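Local coordinates for protein galactose mutarotase related enzyme (Lactobacillus casei, PDB 3Q1N) that probably binds a carbohydrate and may act as an isomerase, like other members of the aldose 1-epimerase (galactose mutarotase) family, at residues Ala12-Arg17 and Val113-Thr118; Gln22-Lys27 and Glu32-Gly37; Gly141-Phe146 and Thr240-Glu245. All blocks are in the same frame, centred on the assembly; numbering follows the deposited sequence.

Contact 1. Residues Ala12-Arg17 and Val113-Thr118. With EDO (1,2-ethanediol), chain T.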
loop_
_atom_site.group_PDB
_atom_site.type_symbol
_atom_site.label_atom_id
_atom_site.label_comp_id
_atom_site.label_asym_id
_atom_site.label_seq_id
_atom_site.Cartn_x
_atom_site.Cartn_y
_atom_site.Cartn_z
ATOM N N ALA A 12 -12.877 12.919 3.125
ATOM C CA ALA A 12 -12.293 11.812 2.336
ATOM C C ALA A 12 -13.367 11.309 1.362
ATOM O O ALA A 12 -14.576 11.259 1.698
ATOM C CB ALA A 12 -11.822 10.678 3.235
ATOM N N GLY A 13 -12.928 10.929 0.165
ATOM C CA GLY A 13 -13.792 10.293 -0.823
ATOM C C GLY A 13 -13.213 8.931 -1.124
ATOM O O GLY A 13 -11.983 8.800 -1.305
ATOM N N ILE A 14 -14.086 7.921 -1.072
ATOM C CA ILE A 14 -13.681 6.525 -1.244
ATOM C C ILE A 14 -14.609 5.874 -2.252
ATOM O O ILE A 14 -15.837 5.935 -2.116
ATOM C CB ILE A 14 -13.726 5.677 0.066
ATOM C CG1 ILE A 14 -12.966 6.351 1.219
ATOM C CG2 ILE A 14 -13.171 4.275 -0.178
ATOM C CD1 ILE A 14 -13.895 7.046 2.214
ATOM N N ALA A 15 -14.024 5.242 -3.253
ATOM C CA ALA A 15 -14.790 4.550 -4.295
ATOM C C ALA A 15 -15.206 3.173 -3.834
ATOM O O ALA A 15 -14.405 2.426 -3.233
ATOM C CB ALA A 15 -13.965 4.435 -5.561
ATOM N N GLU A 16 -16.461 2.823 -4.110
ATOM C CA GLU A 16 -16.936 1.486 -3.833
ATOM C C GLU A 16 -16.108 0.483 -4.599
ATOM O O GLU A 16 -15.783 -0.583 -4.088
ATOM C CB GLU A 16 -18.414 1.375 -4.227
ATOM C CG GLU A 16 -19.306 2.172 -3.255
ATOM C CD GLU A 16 -20.756 2.353 -3.710
ATOM O OE1 GLU A 16 -21.093 2.014 -4.854
ATOM O OE2 GLU A 16 -21.562 2.886 -2.907
ATOM N N ARG A 17 -15.688 0.845 -5.803
ATOM C CA ARG A 17 -14.779 -0.008 -6.571
ATOM C C ARG A 17 -13.404 -0.081 -5.896
ATOM O O ARG A 17 -12.737 0.933 -5.733
ATOM C CB ARG A 17 -14.660 0.471 -8.035
ATOM C CG ARG A 17 -13.587 -0.301 -8.837
ATOM C CD ARG A 17 -13.918 -1.777 -8.997
ATOM N NE ARG A 17 -15.181 -2.031 -9.652
ATOM C CZ ARG A 17 -15.333 -2.197 -10.968
ATOM N NH1 ARG A 17 -14.275 -2.128 -11.768
ATOM N NH2 ARG A 17 -16.543 -2.420 -11.490
ATOM N N VAL A 113 -12.743 -3.415 5.268
ATOM C CA VAL A 113 -11.944 -2.221 5.494
ATOM C C VAL A 113 -12.836 -1.134 6.111
ATOM O O VAL A 113 -13.871 -0.801 5.528
ATOM C CB VAL A 113 -11.360 -1.734 4.127
ATOM C CG1 VAL A 113 -10.337 -0.618 4.310
ATOM C CG2 VAL A 113 -10.784 -2.926 3.327
ATOM N N THR A 114 -12.439 -0.565 7.251
ATOM C CA THR A 114 -13.183 0.491 7.894
ATOM C C THR A 114 -12.327 1.744 7.893
ATOM O O THR A 114 -11.159 1.676 8.286
ATOM C CB THR A 114 -13.618 0.100 9.331
ATOM O OG1 THR A 114 -14.560 -0.978 9.241
ATOM C CG2 THR A 114 -14.279 1.312 10.063
ATOM N N TYR A 115 -12.904 2.841 7.372
ATOM C CA TYR A 115 -12.228 4.134 7.323
ATOM C C TYR A 115 -12.861 5.025 8.366
ATOM O O TYR A 115 -14.077 5.070 8.454
ATOM C CB TYR A 115 -12.379 4.786 5.967
ATOM C CG TYR A 115 -11.721 4.044 4.826
ATOM C CD1 TYR A 115 -10.379 4.243 4.543
ATOM C CD2 TYR A 115 -12.446 3.160 4.043
ATOM C CE1 TYR A 115 -9.769 3.603 3.482
ATOM C CE2 TYR A 115 -11.821 2.479 2.988
ATOM C CZ TYR A 115 -10.488 2.712 2.733
ATOM O OH TYR A 115 -9.825 2.059 1.714
HETATM N N MSE A 116 -12.054 5.771 9.114
HETATM C CA MSE A 116 -12.595 6.746 10.038
HETATM C C MSE A 116 -11.684 7.971 10.114
HETATM O O MSE A 116 -10.460 7.839 10.287
HETATM C CB MSE A 116 -12.763 6.112 11.427
HETATM C CG MSE A 116 -13.486 7.019 12.395
HETATM SE SE MSE A 116 -13.580 6.293 14.183
HETATM C CE MSE A 116 -12.464 4.726 14.138
ATOM N N LEU A 117 -12.291 9.152 9.959
ATOM C CA LEU A 117 -11.587 10.415 10.144
ATOM C C LEU A 117 -11.675 10.833 11.610
ATOM O O LEU A 117 -12.726 10.673 12.267
ATOM C CB LEU A 117 -12.161 11.525 9.277
ATOM C CG LEU A 117 -11.868 11.404 7.792
ATOM C CD1 LEU A 117 -12.794 12.347 6.979
ATOM C CD2 LEU A 117 -10.293 11.558 7.512
ATOM N N THR A 118 -10.547 11.315 12.110
ATOM C CA THR A 118 -10.377 11.805 13.483
ATOM C C THR A 118 -9.680 13.144 13.428
ATOM O O THR A 118 -9.299 13.631 12.353
ATOM C CB THR A 118 -9.458 10.839 14.315
ATOM O OG1 THR A 118 -8.116 10.903 13.801
ATOM C CG2 THR A 118 -10.013 9.395 14.291
HETATM C C1 EDO T . -13.448 -3.508 8.664
HETATM O O1 EDO T . -14.388 -3.625 9.689
HETATM C C2 EDO T . -12.184 -4.280 9.034
HETATM O O2 EDO T . -11.610 -3.977 10.270
#
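The phenol of Tyr115 spans two layers: its ring lies beneath Ile14, while OH donates a hydrogen bond to the backbone O of Ala19, just beyond the segment it faces. That reach joins two sheets of the beta-sandwich typical of galactose mutarotase-like proteins, strand 10-15 belonging to a small antiparallel sheet and strand 109-118 to a larger one. The two strands run antiparallel in sense, with CA atoms 9.0 Å apart between Ile14 and Tyr115, so they meet through side chains and not as neighbours in one sheet. Tyrosine suits this place because its ring fills the apolar layer and its hydroxyl still finds an acceptor at the far side. With chi1 at -65°, CG stands beside the backbone N and the ring turns a face to Ile14. Over that face Ile14 CG1 sits 4.3 Å above the plane, near the centre, and Ile14 CG2 comes within 3.9 Å of Tyr115 CE2; Ile14 has a second conformer, so these values describe one of two states. Ile5, from strand 2-6, also touches the Tyr115 side chain. At the other end the short side chain of Ala12 lets a methyl of branched Leu117 come up close to the backbone. Leu117 CD1 lies alongside Ala12, 3.9 Å from Ala12 N and 4.2 Å from Ala12 CB.

Contact 2. Residues Gln22-Lys27 and Glu32-Gly37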
loop_
_atom_site.group_PDB
_atom_site.type_symbol
_atom_site.label_atom_id
_atom_site.label_comp_id
_atom_site.label_asym_id
_atom_site.label_seq_id
_atom_site.Cartn_x
_atom_site.Cartn_y
_atom_site.Cartn_z
ATOM N N GLN A 22 -9.721 7.946 -2.741
ATOM C CA GLN A 22 -9.383 8.747 -3.927
ATOM C C GLN A 22 -9.071 10.199 -3.610
ATOM O O GLN A 22 -8.437 10.873 -4.419
ATOM C CB GLN A 22 -10.509 8.653 -4.957
ATOM C CG GLN A 22 -10.670 7.192 -5.468
ATOM C CD GLN A 22 -11.584 7.078 -6.636
ATOM O OE1 GLN A 22 -12.564 7.795 -6.720
ATOM N NE2 GLN A 22 -11.320 6.113 -7.506
ATOM N N SER A 23 -9.512 10.672 -2.459
ATOM C CA SER A 23 -9.339 12.066 -2.069
ATOM C C SER A 23 -9.295 12.191 -0.550
ATOM O O SER A 23 -10.012 11.473 0.175
ATOM C CB SER A 23 -10.473 12.930 -2.649
ATOM O OG SER A 23 -10.445 14.259 -2.139
ATOM N N LEU A 24 -8.462 13.107 -0.075
ATOM C CA LEU A 24 -8.301 13.365 1.344
ATOM C C LEU A 24 -7.854 14.808 1.493
ATOM O O LEU A 24 -6.777 15.200 1.039
ATOM C CB LEU A 24 -7.267 12.379 1.902
ATOM C CG LEU A 24 -7.050 12.185 3.390
ATOM C CD1 LEU A 24 -8.381 11.769 4.076
ATOM C CD2 LEU A 24 -5.994 11.152 3.614
ATOM N N VAL A 25 -8.718 15.613 2.074
ATOM C CA VAL A 25 -8.621 17.047 1.949
ATOM C C VAL A 25 -8.583 17.681 3.315
ATOM O O VAL A 25 -9.375 17.320 4.188
ATOM C CB VAL A 25 -9.827 17.622 1.139
ATOM C CG1 VAL A 25 -9.946 19.174 1.239
ATOM C CG2 VAL A 25 -9.748 17.195 -0.305
ATOM N N ASN A 26 -7.618 18.582 3.485
ATOM C CA ASN A 26 -7.575 19.480 4.636
ATOM C C ASN A 26 -8.529 20.640 4.391
ATOM O O ASN A 26 -8.286 21.478 3.493
ATOM C CB ASN A 26 -6.151 19.995 4.824
ATOM C CG ASN A 26 -5.970 20.740 6.134
ATOM O OD1 ASN A 26 -6.187 20.174 7.220
ATOM N ND2 ASN A 26 -5.527 21.999 6.044
ATOM N N LYS A 27 -9.641 20.699 5.147
ATOM C CA LYS A 27 -10.680 21.709 4.893
ATOM C C LYS A 27 -10.209 23.136 5.140
ATOM O O LYS A 27 -10.661 24.031 4.477
ATOM C CB LYS A 27 -11.930 21.455 5.764
ATOM C CG LYS A 27 -12.727 20.202 5.380
ATOM C CD LYS A 27 -14.011 20.105 6.203
ATOM C CE LYS A 27 -14.869 18.957 5.773
ATOM N NZ LYS A 27 -16.072 18.960 6.703
ATOM N N GLU A 32 -5.296 19.069 -1.027
ATOM C CA GLU A 32 -5.453 17.659 -1.360
ATOM C C GLU A 32 -4.169 16.860 -1.098
ATOM O O GLU A 32 -3.135 17.104 -1.750
ATOM C CB GLU A 32 -5.859 17.532 -2.824
ATOM C CG GLU A 32 -5.995 16.124 -3.378
ATOM C CD GLU A 32 -7.034 15.278 -2.644
ATOM O OE1 GLU A 32 -8.223 15.614 -2.785
ATOM O OE2 GLU A 32 -6.673 14.345 -1.909
ATOM N N TYR A 33 -4.253 15.910 -0.165
ATOM C CA TYR A 33 -3.098 15.095 0.200
ATOM C C TYR A 33 -2.817 13.994 -0.803
ATOM O O TYR A 33 -1.668 13.600 -0.975
ATOM C CB TYR A 33 -3.311 14.411 1.549
ATOM C CG TYR A 33 -3.296 15.342 2.741
ATOM C CD1 TYR A 33 -2.114 15.685 3.374
ATOM C CD2 TYR A 33 -4.455 15.824 3.258
ATOM C CE1 TYR A 33 -2.094 16.509 4.498
ATOM C CE2 TYR A 33 -4.458 16.666 4.356
ATOM C CZ TYR A 33 -3.295 16.992 4.985
ATOM O OH TYR A 33 -3.362 17.829 6.082
ATOM N N VAL A 34 -3.869 13.474 -1.419
ATOM C CA VAL A 34 -3.829 12.274 -2.284
ATOM C C VAL A 34 -3.819 12.610 -3.782
ATOM O O VAL A 34 -4.548 13.490 -4.247
ATOM C CB VAL A 34 -4.964 11.306 -1.938
ATOM C CG1 VAL A 34 -5.013 10.099 -2.913
ATOM C CG2 VAL A 34 -4.795 10.769 -0.483
ATOM N N TRP A 35 -2.937 11.943 -4.513
ATOM C CA TRP A 35 -2.810 12.086 -5.962
ATOM C C TRP A 35 -4.181 11.997 -6.639
ATOM O O TRP A 35 -5.001 11.139 -6.321
ATOM C CB TRP A 35 -1.871 11.007 -6.514
ATOM C CG TRP A 35 -1.711 11.005 -7.991
ATOM C CD1 TRP A 35 -2.003 9.973 -8.856
ATOM C CD2 TRP A 35 -1.229 12.080 -8.800
ATOM N NE1 TRP A 35 -1.710 10.342 -10.135
ATOM C CE2 TRP A 35 -1.251 11.640 -10.137
ATOM C CE3 TRP A 35 -0.784 13.359 -8.523
ATOM C CZ2 TRP A 35 -0.816 12.440 -11.191
ATOM C CZ3 TRP A 35 -0.353 14.166 -9.578
ATOM C CH2 TRP A 35 -0.377 13.700 -10.890
ATOM N N THR A 36 -4.397 12.934 -7.564
ATOM C CA THR A 36 -5.664 13.092 -8.278
ATOM C C THR A 36 -5.880 12.129 -9.441
ATOM O O THR A 36 -6.937 12.155 -10.046
ATOM C CB THR A 36 -5.771 14.490 -8.854
ATOM O OG1 THR A 36 -4.606 14.714 -9.655
ATOM C CG2 THR A 36 -5.866 15.533 -7.745
ATOM N N GLY A 37 -4.923 11.258 -9.732
ATOM C CA GLY A 37 -5.079 10.279 -10.802
ATOM C C GLY A 37 -4.976 10.825 -12.227
ATOM O O GLY A 37 -5.523 10.232 -13.150
HETATM O O HOH W 1 -7.206 13.157 -5.095
#
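Hydrogen bonds to the carboxylate of Glu32 tie the end of strand 31-32 and the loop after it to strand 20-26. Leu24 N donates to Glu32 OE2 over 2.8 Å on its syn lone pair, nearly straight at 168°, and Val34 N reaches the anti lone pair of that same oxygen. Ser23 OG donates to the syn lone pair of Glu32 OE1 at 2.7 Å in one of two serine conformers. A bend at chi2, 60°, folds the acid back toward the strand. Glutamate fits because each oxygen can accept; the three donors probably stabilise its charge and offset Leu24 O, only 3.1 Å from Glu32 OE2.

Backbone pairing is brief: Val25 and Glu32 form an antiparallel non-hydrogen-bonded pair, followed by a bond of 2.9 Å from Tyr33 N to Leu24 O. A water is hydrogen-bonded to Gln22 O and to Val34 O where the two segments diverge.

Apolar contact comes from Leu24 CB, which packs 3.8 Å from Val34 CG2 and also meets Tyr33 CB. The Tyr33 ring turns an edge to the Leu24 backbone, and its OH bonds to His294 O.

On the far side of strand 20-26 lies strand 10-15, where Gln22 and Ser23 both face Gly13 in a classic beta bulge; Leu293 of strand 284-293 packs against Leu24 and Tyr33.

Contact 3. Residues Gly141-Phe146 and Thr240-Glu245. With EDO (1,2-ethanediol), chain J.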
loop_
_atom_site.group_PDB
_atom_site.type_symbol
_atom_site.label_atom_id
_atom_site.label_comp_id
_atom_site.label_asym_id
_atom_site.label_seq_id
_atom_site.Cartn_x
_atom_site.Cartn_y
_atom_site.Cartn_z
ATOM N N GLY A 141 -1.672 -5.208 0.957
ATOM C CA GLY A 141 -0.979 -3.914 0.988
ATOM C C GLY A 141 -1.919 -2.769 0.634
ATOM O O GLY A 141 -3.050 -2.981 0.154
ATOM N N PHE A 142 -1.456 -1.558 0.904
ATOM C CA PHE A 142 -2.187 -0.315 0.608
ATOM C C PHE A 142 -1.160 0.595 -0.129
ATOM O O PHE A 142 -0.007 0.706 0.312
ATOM C CB PHE A 142 -2.660 0.259 1.944
ATOM C CG PHE A 142 -3.295 1.643 1.883
ATOM C CD1 PHE A 142 -4.223 2.013 0.927
ATOM C CD2 PHE A 142 -2.976 2.540 2.855
ATOM C CE1 PHE A 142 -4.778 3.264 0.935
ATOM C CE2 PHE A 142 -3.525 3.778 2.886
ATOM C CZ PHE A 142 -4.424 4.153 1.934
ATOM N N HIS A 143 -1.571 1.228 -1.219
ATOM C CA HIS A 143 -0.698 1.873 -2.210
ATOM C C HIS A 143 -1.036 3.371 -2.445
ATOM O O HIS A 143 -1.220 3.802 -3.573
ATOM C CB HIS A 143 -0.889 1.042 -3.524
ATOM C CG HIS A 143 0.165 1.226 -4.590
ATOM N ND1 HIS A 143 0.377 2.417 -5.247
ATOM C CD2 HIS A 143 0.975 0.321 -5.190
ATOM C CE1 HIS A 143 1.300 2.254 -6.183
ATOM N NE2 HIS A 143 1.669 0.984 -6.186
ATOM N N PRO A 144 -1.056 4.206 -1.380
ATOM C CA PRO A 144 -1.444 5.614 -1.580
ATOM C C PRO A 144 -0.323 6.424 -2.200
ATOM O O PRO A 144 0.813 6.312 -1.775
ATOM C CB PRO A 144 -1.701 6.097 -0.159
ATOM C CG PRO A 144 -0.885 5.222 0.706
ATOM C CD PRO A 144 -1.004 3.880 0.053
ATOM N N ALA A 145 -0.668 7.266 -3.151
ATOM C CA ALA A 145 0.265 8.233 -3.736
ATOM C C ALA A 145 -0.097 9.601 -3.149
ATOM O O ALA A 145 -1.250 10.011 -3.158
ATOM C CB ALA A 145 0.107 8.271 -5.222
ATOM N N PHE A 146 0.905 10.270 -2.615
ATOM C CA PHE A 146 0.771 11.561 -1.965
ATOM C C PHE A 146 1.352 12.673 -2.799
ATOM O O PHE A 146 2.472 12.567 -3.321
ATOM C CB PHE A 146 1.497 11.543 -0.631
ATOM C CG PHE A 146 0.887 10.582 0.356
ATOM C CD1 PHE A 146 -0.350 10.862 0.926
ATOM C CD2 PHE A 146 1.496 9.376 0.631
ATOM C CE1 PHE A 146 -0.939 9.986 1.822
ATOM C CE2 PHE A 146 0.901 8.474 1.513
ATOM C CZ PHE A 146 -0.307 8.769 2.107
ATOM N N THR A 240 6.916 0.641 1.350
ATOM C CA THR A 240 7.495 0.833 0.029
ATOM C C THR A 240 7.334 2.265 -0.472
ATOM O O THR A 240 6.268 2.853 -0.355
ATOM C CB THR A 240 6.886 -0.150 -0.963
ATOM O OG1 THR A 240 7.226 -1.478 -0.541
ATOM C CG2 THR A 240 7.406 0.065 -2.376
ATOM N N ILE A 241 8.420 2.814 -1.020
ATOM C CA ILE A 241 8.400 4.137 -1.626
ATOM C C ILE A 241 8.504 3.966 -3.139
ATOM O O ILE A 241 9.327 3.175 -3.627
ATOM C CB ILE A 241 9.559 5.011 -1.116
ATOM C CG1 ILE A 241 9.606 5.014 0.422
ATOM C CG2 ILE A 241 9.428 6.455 -1.644
ATOM C CD1 ILE A 241 10.528 3.925 1.037
ATOM N N TRP A 242 7.666 4.690 -3.872
ATOM C CA TRP A 242 7.580 4.583 -5.353
ATOM C C TRP A 242 7.141 5.892 -5.987
ATOM O O TRP A 242 6.307 6.595 -5.454
ATOM C CB TRP A 242 6.600 3.464 -5.769
ATOM C CG TRP A 242 6.355 3.434 -7.229
ATOM C CD1 TRP A 242 7.209 2.998 -8.215
ATOM C CD2 TRP A 242 5.202 3.925 -7.896
ATOM N NE1 TRP A 242 6.637 3.175 -9.447
ATOM C CE2 TRP A 242 5.399 3.729 -9.278
ATOM C CE3 TRP A 242 3.994 4.490 -7.454
ATOM C CZ2 TRP A 242 4.441 4.097 -10.228
ATOM C CZ3 TRP A 242 3.045 4.823 -8.377
ATOM C CH2 TRP A 242 3.277 4.633 -9.766
ATOM N N SER A 243 7.766 6.241 -7.106
ATOM C CA SER A 243 7.269 7.284 -7.994
ATOM C C SER A 243 7.630 6.885 -9.412
ATOM O O SER A 243 8.679 6.287 -9.621
ATOM C CB SER A 243 7.909 8.623 -7.673
ATOM O OG SER A 243 7.200 9.648 -8.320
ATOM N N PRO A 244 6.748 7.157 -10.369
ATOM C CA PRO A 244 6.993 6.706 -11.740
ATOM C C PRO A 244 8.429 6.965 -12.216
ATOM O O PRO A 244 8.938 8.106 -12.175
ATOM C CB PRO A 244 6.008 7.539 -12.551
ATOM C CG PRO A 244 4.815 7.694 -11.616
ATOM C CD PRO A 244 5.436 7.825 -10.230
ATOM N N GLU A 245 9.041 5.876 -12.690
ATOM C CA GLU A 245 10.453 5.852 -13.019
ATOM C C GLU A 245 10.726 6.661 -14.289
ATOM O O GLU A 245 9.976 6.587 -15.266
ATOM C CB GLU A 245 10.932 4.410 -13.185
ATOM C CG GLU A 245 10.672 3.506 -11.972
ATOM C CD GLU A 245 9.524 2.519 -12.184
ATOM O OE1 GLU A 245 8.349 2.943 -12.326
ATOM O OE2 GLU A 245 9.803 1.304 -12.196
HETATM C C1 EDO J . 5.110 0.234 -6.236
HETATM O O1 EDO J . 4.436 -0.773 -5.458
HETATM C C2 EDO J . 4.856 0.103 -7.721
HETATM O O2 EDO J . 3.447 0.204 -8.032
#
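His143 directs an edge of its imidazole at the face of the Trp242 indole in an offset edge-to-face pair, with the planes at 63° and the His143 ring centroid 5.5 Å from that of the Trp242 six-membered ring. Its leading atom is His143 CE1, 3.7 Å from Trp242 CE3. The histidine CG is anti to the backbone N, chi1 -163°, which carries the ring across the gap between strands that do not pair directly.

A 1,2-ethanediol molecule, probably from crystallisation, occupies the angle between the rings. His143 NE2 donates to its O2 over 2.7 Å, close to the imidazole plane, and the diol's C2 rests 3.6 Å above the plane of Trp242, toward the rim. Histidine provides a directed polar edge and tryptophan a broad apolar floor, a combination suited to a sugar's hydroxyls and C-H faces. With Glu255 also bonding the diol, this is consistent with a carbohydrate pocket. Pro244 N lies against the opposite face of the indole, toward its rim.

Strand 251-258 lies between the strands that carry His143 and Trp242, pairing antiparallel with strand 136-147 on one side and strand 238-242 on the other, while Trp42, from a loop, meets both rings.

Overall arrangement
Contact 2 lies between contacts 1 and 3 and touches both. Contacts 1 and 2 have centres 12 Å apart and meet through strands 10-15 and 20-26, neighbours in one sheet: Gly13 O probably accepts from Gln22 N at 2.8 Å, and contact 2 is nested in the chain loop that contact 1 closes. Contact 2 reaches contact 3, whose centre is 15 Å away, through a probable 2.9 Å hydrogen bond from Trp35 N to Ala145 O. Contacts 1 and 3 do not touch, their nearest atoms being about 5 Å apart. The putative sugar pocket lies at contact 3, about 7 Å from the chain centre, against 15 and 16 Å for contacts 1 and 2.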